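Local coordinates for protein type ii site-specific deoxyribonuclease (Klebsiella pneumoniae, PDB 6EKR) that probably cleaves double-stranded DNA at a specific sequence, as a type II restriction endonuclease with a PD-(D/E)xK nuclease fold, at residues Y186-V191 against N219-S224. The protein carries 2 engineered substitutions. Numbering follows the deposited sequence.
Engineered in segment 186-191: Ala187 (natural residue Lys).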
ATOM      1  N   TYR A 186     -26.371 -22.575  -1.531  1.00 61.48           N
ATOM      2  CA  TYR A 186     -26.803 -23.761  -0.782  1.00 61.98           C
ATOM      3  C   TYR A 186     -26.309 -23.834   0.666  1.00 61.81           C
ATOM      4  O   TYR A 186     -26.819 -24.628   1.470  1.00 61.79           O
ATOM      5  CB  TYR A 186     -26.404 -25.029  -1.549  1.00 62.60           C
ATOM      6  CG  TYR A 186     -26.866 -25.018  -2.993  1.00 63.70           C
ATOM      7  CD1 TYR A 186     -28.166 -25.402  -3.335  1.00 64.61           C
ATOM      8  CD2 TYR A 186     -26.004 -24.609  -4.017  1.00 64.71           C
ATOM      9  CE1 TYR A 186     -28.594 -25.377  -4.668  1.00 65.53           C
ATOM     10  CE2 TYR A 186     -26.416 -24.580  -5.349  1.00 65.10           C
ATOM     11  CZ  TYR A 186     -27.711 -24.966  -5.670  1.00 65.02           C
ATOM     12  OH  TYR A 186     -28.116 -24.934  -6.989  1.00 64.39           O
ATOM     13  N   ALA A 187     -25.318 -23.004   0.987  1.00 61.39           N
ATOM     14  CA  ALA A 187     -24.763 -22.920   2.334  1.00 60.98           C
ATOM     15  C   ALA A 187     -24.250 -21.502   2.608  1.00 60.86           C
ATOM     16  O   ALA A 187     -23.907 -20.761   1.670  1.00 60.90           O
ATOM     17  CB  ALA A 187     -23.641 -23.940   2.508  1.00 60.83           C
ATOM     18  N   ASN A 188     -24.202 -21.121   3.884  1.00 60.44           N
ATOM     19  CA  ASN A 188     -23.627 -19.832   4.270  1.00 59.92           C
ATOM     20  C   ASN A 188     -22.093 -19.813   4.186  1.00 59.13           C
ATOM     21  O   ASN A 188     -21.388 -19.824   5.204  1.00 59.14           O
ATOM     22  CB  ASN A 188     -24.105 -19.398   5.656  1.00 60.19           C
ATOM     23  CG  ASN A 188     -23.570 -18.032   6.047  1.00 61.29           C
ATOM     24  OD1 ASN A 188     -23.776 -17.042   5.339  1.00 62.15           O
ATOM     25  ND2 ASN A 188     -22.860 -17.973   7.168  1.00 62.99           N
ATOM     26  N   ALA A 189     -21.598 -19.803   2.951  1.00 57.98           N
ATOM     27  CA  ALA A 189     -20.183 -19.649   2.657  1.00 56.80           C
ATOM     28  C   ALA A 189     -20.027 -19.002   1.287  1.00 56.14           C
ATOM     29  O   ALA A 189     -20.863 -19.193   0.391  1.00 55.92           O
ATOM     30  CB  ALA A 189     -19.476 -20.983   2.698  1.00 56.70           C
ATOM     31  N   SER A 190     -18.955 -18.234   1.135  1.00 55.09           N
ATOM     32  CA  SER A 190     -18.687 -17.517  -0.101  1.00 53.98           C
ATOM     33  C   SER A 190     -17.203 -17.308  -0.288  1.00 53.05           C
ATOM     34  O   SER A 190     -16.434 -17.319   0.681  1.00 52.94           O
ATOM     35  CB  SER A 190     -19.382 -16.159  -0.075  1.00 54.18           C
ATOM     36  OG  SER A 190     -19.226 -15.551   1.194  1.00 55.23           O
ATOM     37  N   VAL A 191     -16.807 -17.118  -1.542  1.00 51.92           N
ATOM     38  CA  VAL A 191     -15.435 -16.763  -1.872  1.00 50.65           C
ATOM     39  C   VAL A 191     -15.293 -15.266  -2.086  1.00 49.83           C
ATOM     40  O   VAL A 191     -16.266 -14.563  -2.356  1.00 49.24           O
ATOM     41  CB  VAL A 191     -14.930 -17.495  -3.122  1.00 50.81           C
ATOM     42  CG1 VAL A 191     -15.082 -18.982  -2.946  1.00 50.93           C
ATOM     43  CG2 VAL A 191     -15.673 -17.029  -4.370  1.00 50.36           C
ATOM     44  N   ASN A 219     -15.268 -17.775  11.423  1.00 56.47           N
ATOM     45  CA  ASN A 219     -14.116 -18.338  10.726  1.00 56.59           C
ATOM     46  C   ASN A 219     -14.329 -19.134   9.444  1.00 56.45           C
ATOM     47  O   ASN A 219     -13.399 -19.234   8.625  1.00 57.17           O
ATOM     48  CB  ASN A 219     -13.240 -19.141  11.688  1.00 56.78           C
ATOM     49  CG  ASN A 219     -12.020 -18.360  12.157  1.00 58.39           C
ATOM     50  OD1 ASN A 219     -11.796 -18.198  13.361  1.00 59.93           O
ATOM     51  ND2 ASN A 219     -11.223 -17.865  11.205  1.00 59.79           N
ATOM     52  N   GLY A 220     -15.512 -19.706   9.251  1.00 55.70           N
ATOM     53  CA  GLY A 220     -15.707 -20.593   8.103  1.00 54.99           C
ATOM     54  C   GLY A 220     -16.685 -20.070   7.072  1.00 54.67           C
ATOM     55  O   GLY A 220     -17.311 -20.853   6.337  1.00 55.06           O
ATOM     56  N   VAL A 221     -16.820 -18.746   7.020  1.00 53.82           N
ATOM     57  CA  VAL A 221     -17.801 -18.098   6.153  1.00 52.85           C
ATOM     58  C   VAL A 221     -17.167 -17.534   4.873  1.00 52.17           C
ATOM     59  O   VAL A 221     -17.769 -17.614   3.792  1.00 52.38           O
ATOM     60  CB  VAL A 221     -18.574 -17.001   6.917  1.00 53.11           C
ATOM     61  CG1 VAL A 221     -19.749 -16.481   6.095  1.00 53.14           C
ATOM     62  CG2 VAL A 221     -19.066 -17.535   8.276  1.00 53.12           C
ATOM     63  N   TYR A 222     -15.957 -16.983   4.993  1.00 51.06           N
ATOM     64  CA  TYR A 222     -15.262 -16.372   3.855  1.00 49.86           C
ATOM     65  C   TYR A 222     -13.908 -16.984   3.552  1.00 49.12           C
ATOM     66  O   TYR A 222     -13.097 -17.197   4.440  1.00 49.23           O
ATOM     67  CB  TYR A 222     -15.137 -14.865   4.055  1.00 49.75           C
ATOM     68  CG  TYR A 222     -16.450 -14.166   3.841  1.00 49.96           C
ATOM     69  CD1 TYR A 222     -16.831 -13.731   2.571  1.00 50.03           C
ATOM     70  CD2 TYR A 222     -17.331 -13.964   4.896  1.00 50.00           C
ATOM     71  CE1 TYR A 222     -18.048 -13.087   2.363  1.00 49.40           C
ATOM     72  CE2 TYR A 222     -18.556 -13.328   4.692  1.00 50.67           C
ATOM     73  CZ  TYR A 222     -18.904 -12.898   3.422  1.00 50.01           C
ATOM     74  OH  TYR A 222     -20.113 -12.287   3.223  1.00 50.39           O
ATOM     75  N   PHE A 223     -13.677 -17.267   2.280  1.00 48.26           N
ATOM     76  CA  PHE A 223     -12.445 -17.898   1.844  1.00 47.45           C
ATOM     77  C   PHE A 223     -11.901 -17.104   0.674  1.00 46.93           C
ATOM     78  O   PHE A 223     -12.618 -16.824  -0.290  1.00 46.99           O
ATOM     79  CB  PHE A 223     -12.695 -19.363   1.448  1.00 47.53           C
ATOM     80  CG  PHE A 223     -13.228 -20.219   2.572  1.00 47.10           C
ATOM     81  CD1 PHE A 223     -12.361 -20.954   3.373  1.00 47.00           C
ATOM     82  CD2 PHE A 223     -14.595 -20.294   2.824  1.00 47.40           C
ATOM     83  CE1 PHE A 223     -12.845 -21.753   4.409  1.00 47.31           C
ATOM     84  CE2 PHE A 223     -15.091 -21.082   3.861  1.00 47.40           C
ATOM     85  CZ  PHE A 223     -14.209 -21.816   4.653  1.00 47.80           C
ATOM     86  N   SER A 224     -10.633 -16.730   0.771  1.00 46.30           N
ATOM     87  CA  SER A 224     -10.027 -15.829  -0.199  1.00 45.57           C
ATOM     88  C   SER A 224      -9.144 -16.586  -1.156  1.00 45.38           C
ATOM     89  O   SER A 224      -8.298 -17.375  -0.733  1.00 45.78           O
ATOM     90  CB  SER A 224      -9.210 -14.748   0.500  1.00 45.21           C
ATOM     91  OG  SER A 224     -10.043 -13.864   1.227  1.00 45.08           O
TER
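Two parallel strands of a beta-alpha-beta crossover begin side by side here, Ser190-Val191 pairing with Tyr222-Phe223. Ser190 uses both its backbone groups across the gap. Ser190 N donates to Val221 O at 3.0 Å, while Ser190 O accepts from Phe223 N at 3.2 Å. CA-H...O contacts fill in around these bonds: Ala189 CA approaches Val221 O at 3.4 Å, and farther along the strands Val191 CA lies 3.2 Å from Phe223 O. The strand pair belongs to the mixed sheet of the PD-(D/E)xK nuclease domain. Helix 204-217 makes the connection between the two strands, and on the other side of 190-194 strand 179-183 runs antiparallel, with Val191 hydrogen-bonded through its backbone to Ile182.

On the face carrying Ser190 and Tyr222, the serine OG stands between its own backbone N and carbonyl carbon (chi1 43°) and approaches the tyrosine ring obliquely, beside CD1 and CE1, with CE1 the nearest ring atom. Tyr222 also packs against Phe217 and Leu213 of the crossover helix. Val191 and Phe223 occupy the other face, where Phe296 of helix 286-298 touches both. Ahead of the strands, Asn188 centres an inverse gamma turn. Its CG, anti to the backbone N (chi1 -177°), carries the amide across to Val221, and Asn188 ND2 rests 3.6 Å from Val221 CG1 in van der Waals contact; OD1 instead accepts a hydrogen bond from Lys183 NZ.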